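Local coordinates for sortase family protein (Streptococcus agalactiae, PDB 4D7W) that probably acts as a class C sortase, a cysteine transpeptidase that takes part in assembling type 2B pili on the cell surface, at residues 85-97 and 107-121. Numbering follows the deposited sequence.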
# COMPACT_ATOMS: atom_id res chain seq x y z
N VAL A 85 -10.07 -2.09 9.24
CA VAL A 85 -8.68 -1.76 8.92
C VAL A 85 -8.43 -0.26 8.98
O VAL A 85 -7.46 0.20 9.60
CB VAL A 85 -8.27 -2.28 7.52
CG1 VAL A 85 -6.93 -1.65 7.11
CG2 VAL A 85 -8.15 -3.79 7.52
N LEU A 86 -9.29 0.53 8.35
CA LEU A 86 -9.00 1.95 8.19
C LEU A 86 -9.18 2.76 9.49
O LEU A 86 -8.68 3.87 9.60
CB LEU A 86 -9.85 2.56 7.06
CG LEU A 86 -9.57 2.09 5.62
CD1 LEU A 86 -10.50 2.80 4.64
CD2 LEU A 86 -8.10 2.28 5.19
N GLN A 87 -9.87 2.19 10.48
CA GLN A 87 -10.06 2.93 11.72
C GLN A 87 -8.74 3.15 12.47
O GLN A 87 -8.61 4.13 13.19
CB GLN A 87 -11.08 2.22 12.62
CG GLN A 87 -12.52 2.44 12.15
CD GLN A 87 -13.56 1.69 12.97
OE1 GLN A 87 -13.23 0.96 13.91
NE2 GLN A 87 -14.84 1.87 12.62
N THR A 88 -7.75 2.28 12.27
CA THR A 88 -6.48 2.44 12.97
C THR A 88 -5.23 2.25 12.11
O THR A 88 -4.11 2.47 12.58
CB THR A 88 -6.37 1.46 14.15
OG1 THR A 88 -6.36 0.11 13.64
CG2 THR A 88 -7.52 1.66 15.12
N SER A 89 -5.40 1.82 10.86
CA SER A 89 -4.25 1.49 10.04
C SER A 89 -4.44 1.90 8.60
O SER A 89 -5.42 2.53 8.24
CB SER A 89 -3.97 -0.00 10.11
OG SER A 89 -3.74 -0.39 11.45
N ILE A 90 -3.47 1.52 7.77
CA ILE A 90 -3.55 1.80 6.36
C ILE A 90 -4.01 0.54 5.64
O ILE A 90 -3.57 -0.57 5.97
CB ILE A 90 -2.19 2.26 5.81
CG1 ILE A 90 -1.67 3.46 6.61
CG2 ILE A 90 -2.29 2.57 4.33
CD1 ILE A 90 -2.63 4.66 6.60
N GLY A 91 -4.89 0.71 4.66
CA GLY A 91 -5.40 -0.41 3.92
C GLY A 91 -4.80 -0.50 2.54
O GLY A 91 -4.41 0.52 1.95
N HIS A 92 -4.73 -1.71 2.00
CA HIS A 92 -4.29 -1.89 0.62
C HIS A 92 -5.49 -2.20 -0.27
O HIS A 92 -6.24 -3.13 -0.00
CB HIS A 92 -3.25 -3.00 0.55
CG HIS A 92 -2.95 -3.44 -0.84
ND1 HIS A 92 -3.54 -4.55 -1.40
CD2 HIS A 92 -2.14 -2.92 -1.79
CE1 HIS A 92 -3.11 -4.69 -2.64
NE2 HIS A 92 -2.26 -3.72 -2.90
N LEU A 93 -5.69 -1.42 -1.34
CA LEU A 93 -6.83 -1.63 -2.25
C LEU A 93 -6.74 -3.00 -2.92
O LEU A 93 -5.79 -3.28 -3.66
CB LEU A 93 -6.91 -0.53 -3.31
CG LEU A 93 -8.24 -0.39 -4.06
CD1 LEU A 93 -9.36 -0.10 -3.09
CD2 LEU A 93 -8.17 0.72 -5.11
N GLU A 94 -7.74 -3.85 -2.69
CA GLU A 94 -7.58 -5.29 -2.88
C GLU A 94 -7.31 -5.68 -4.34
O GLU A 94 -6.65 -6.69 -4.61
CB GLU A 94 -8.82 -6.03 -2.35
CG GLU A 94 -10.04 -5.88 -3.25
CD GLU A 94 -11.17 -6.85 -2.89
OE1 GLU A 94 -11.04 -7.56 -1.87
OE2 GLU A 94 -12.18 -6.89 -3.64
N GLY A 95 -7.81 -4.89 -5.28
CA GLY A 95 -7.59 -5.19 -6.68
C GLY A 95 -6.33 -4.60 -7.29
O GLY A 95 -6.12 -4.71 -8.51
N SER A 96 -5.49 -3.96 -6.47
CA SER A 96 -4.26 -3.35 -6.99
C SER A 96 -3.07 -4.25 -6.75
O SER A 96 -3.17 -5.26 -6.06
CB SER A 96 -4.03 -1.96 -6.36
OG SER A 96 -3.79 -2.00 -4.96
N SER A 97 -1.92 -3.92 -7.34
CA SER A 97 -0.74 -4.74 -7.18
C SER A 97 -0.27 -4.75 -5.72
O SER A 97 -0.41 -3.75 -5.02
CB SER A 97 0.39 -4.25 -8.10
OG SER A 97 -0.07 -4.01 -9.42
N SER A 107 0.43 -0.29 -7.01
CA SER A 107 -0.13 -0.60 -5.70
C SER A 107 -0.83 0.65 -5.16
O SER A 107 -0.30 1.76 -5.27
CB SER A 107 0.99 -1.04 -4.76
OG SER A 107 0.45 -1.57 -3.55
N ILE A 108 -2.00 0.47 -4.55
CA ILE A 108 -2.75 1.59 -4.00
C ILE A 108 -3.03 1.38 -2.51
O ILE A 108 -3.59 0.35 -2.13
CB ILE A 108 -4.07 1.79 -4.73
CG1 ILE A 108 -3.82 2.08 -6.20
CG2 ILE A 108 -4.87 2.97 -4.11
CD1 ILE A 108 -5.07 2.00 -7.07
N LEU A 109 -2.62 2.35 -1.70
CA LEU A 109 -2.75 2.31 -0.26
C LEU A 109 -3.67 3.44 0.21
O LEU A 109 -3.50 4.58 -0.19
CB LEU A 109 -1.38 2.46 0.40
CG LEU A 109 -0.32 1.46 -0.05
CD1 LEU A 109 0.94 1.65 0.77
CD2 LEU A 109 -0.87 0.05 0.06
N SER A 110 -4.62 3.10 1.07
CA SER A 110 -5.68 4.04 1.47
C SER A 110 -5.73 4.24 2.98
O SER A 110 -5.54 3.31 3.77
CB SER A 110 -7.02 3.53 0.95
OG SER A 110 -8.08 4.41 1.27
N GLY A 111 -6.00 5.48 3.41
CA GLY A 111 -6.07 5.77 4.82
C GLY A 111 -6.98 6.96 5.05
O GLY A 111 -7.00 7.91 4.24
N HIS A 112 -7.75 6.91 6.14
CA HIS A 112 -8.64 8.02 6.51
C HIS A 112 -7.87 9.33 6.66
O HIS A 112 -6.69 9.34 7.02
CB HIS A 112 -9.37 7.72 7.81
CG HIS A 112 -10.56 6.82 7.64
ND1 HIS A 112 -11.00 5.98 8.64
CD2 HIS A 112 -11.40 6.64 6.60
CE1 HIS A 112 -12.06 5.31 8.21
NE2 HIS A 112 -12.32 5.70 6.98
N ARG A 113 -8.55 10.43 6.37
CA ARG A 113 -7.93 11.74 6.52
C ARG A 113 -8.16 12.12 7.97
O ARG A 113 -8.93 13.04 8.29
CB ARG A 113 -8.54 12.74 5.53
CG ARG A 113 -7.81 14.08 5.42
CD ARG A 113 -6.54 14.00 4.59
NE ARG A 113 -5.84 15.29 4.55
CZ ARG A 113 -6.09 16.26 3.68
NH1 ARG A 113 -7.03 16.11 2.76
NH2 ARG A 113 -5.40 17.39 3.73
N GLY A 114 -7.51 11.37 8.85
CA GLY A 114 -7.65 11.59 10.28
C GLY A 114 -8.93 11.06 10.89
O GLY A 114 -9.99 11.04 10.26
N LEU A 115 -8.81 10.59 12.13
CA LEU A 115 -9.95 10.27 12.97
C LEU A 115 -9.70 10.89 14.34
O LEU A 115 -8.59 11.34 14.62
CB LEU A 115 -10.16 8.75 13.07
CG LEU A 115 -10.83 8.09 11.85
CD1 LEU A 115 -11.06 6.62 12.12
CD2 LEU A 115 -12.14 8.79 11.51
N PRO A 116 -10.75 10.93 15.19
CA PRO A 116 -10.74 11.62 16.48
C PRO A 116 -9.46 11.46 17.31
O PRO A 116 -9.09 12.40 18.02
CB PRO A 116 -11.93 10.99 17.21
CG PRO A 116 -12.90 10.73 16.10
CD PRO A 116 -12.07 10.34 14.90
N SER A 117 -8.80 10.31 17.25
CA SER A 117 -7.58 10.11 18.03
C SER A 117 -6.54 9.33 17.25
O SER A 117 -5.92 8.39 17.77
CB SER A 117 -7.89 9.41 19.35
OG SER A 117 -8.37 8.09 19.14
N SER A 118 -6.33 9.72 16.00
CA SER A 118 -5.34 9.09 15.14
C SER A 118 -5.16 9.92 13.86
O SER A 118 -6.13 10.20 13.15
CB SER A 118 -5.75 7.65 14.81
OG SER A 118 -7.06 7.60 14.29
N ARG A 119 -3.92 10.30 13.57
CA ARG A 119 -3.64 11.13 12.41
C ARG A 119 -3.92 10.39 11.10
O ARG A 119 -4.58 10.91 10.22
CB ARG A 119 -2.19 11.63 12.43
CG ARG A 119 -1.92 12.72 13.48
CD ARG A 119 -0.44 13.11 13.57
NE ARG A 119 0.40 12.05 14.15
CZ ARG A 119 1.39 11.44 13.51
NH1 ARG A 119 1.69 11.78 12.26
NH2 ARG A 119 2.10 10.49 14.11
N LEU A 120 -3.42 9.16 11.00
CA LEU A 120 -3.50 8.38 9.77
C LEU A 120 -2.86 9.16 8.60
O LEU A 120 -1.69 9.55 8.67
CB LEU A 120 -4.95 8.00 9.47
CG LEU A 120 -5.59 7.19 10.61
CD1 LEU A 120 -7.11 7.15 10.52
CD2 LEU A 120 -5.02 5.78 10.63
N PHE A 121 -3.62 9.41 7.53
CA PHE A 121 -3.10 10.19 6.41
C PHE A 121 -3.53 11.67 6.47
O PHE A 121 -3.63 12.33 5.43
CB PHE A 121 -3.55 9.57 5.09
CG PHE A 121 -2.67 8.43 4.60
CD1 PHE A 121 -1.49 8.10 5.26
CD2 PHE A 121 -3.02 7.69 3.47
CE1 PHE A 121 -0.68 7.05 4.81
CE2 PHE A 121 -2.22 6.65 3.01
CZ PHE A 121 -1.05 6.33 3.69
O HOH W 1 -7.12 4.69 7.65
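Gly91 and Ser110 form the hydrogen-bonded pair of a short antiparallel meeting between strands 90-92 and 107-110, whose axes run at 149° to one another. Both bonds of the pair are nearly straight, Gly91 N to Ser110 O at 2.8 Å and Ser110 N to Gly91 O at 2.7 Å. His92 and Leu109 follow as the non-hydrogen-bonded pair, and Leu93 N continues the pairing by donating to Ile108 O.

Beyond this point side chains replace the regular pattern, a good example of how side chains carry a strand pairing past its last backbone bond. A type I turn from Leu93 to Ser96 folds the chain back. The Ser96 hydroxyl, held between the backbone N and carbonyl carbon (chi1 65°), donates to Leu93 O on a lone pair and accepts from Ile108 N at 3.1 Å. Ser97 O is gripped from opposite faces of its carbonyl plane, by Ser107 OG and by His92 NE2, each at 2.8 Å. With ND1 bound to Tyr51 OH, the His92 ring has both nitrogens engaged, while Leu109 CD2 and Ser107 OG lie at its edge.

At the other end the chains part, and the contact passes to apolar side chains and one water. Ile90 CD1 makes a CH-pi contact over one face of Phe121, 3.7 Å from the ring centroid, and Leu86 CB makes another over a face of the His112 imidazole, 3.9 Å from its centroid. The water donates to Leu86 O and Ser89 O and accepts from His112 N, joining the two segments through three backbone atoms.

Strand 90-92 pairs in parallel with strand 73-79 and antiparallel with strand 105-115; the latter also runs parallel to strand 167-175, which carries Cys174 in the TLxTC sequence characteristic of sortases, so the contact belongs to the sortase beta-barrel.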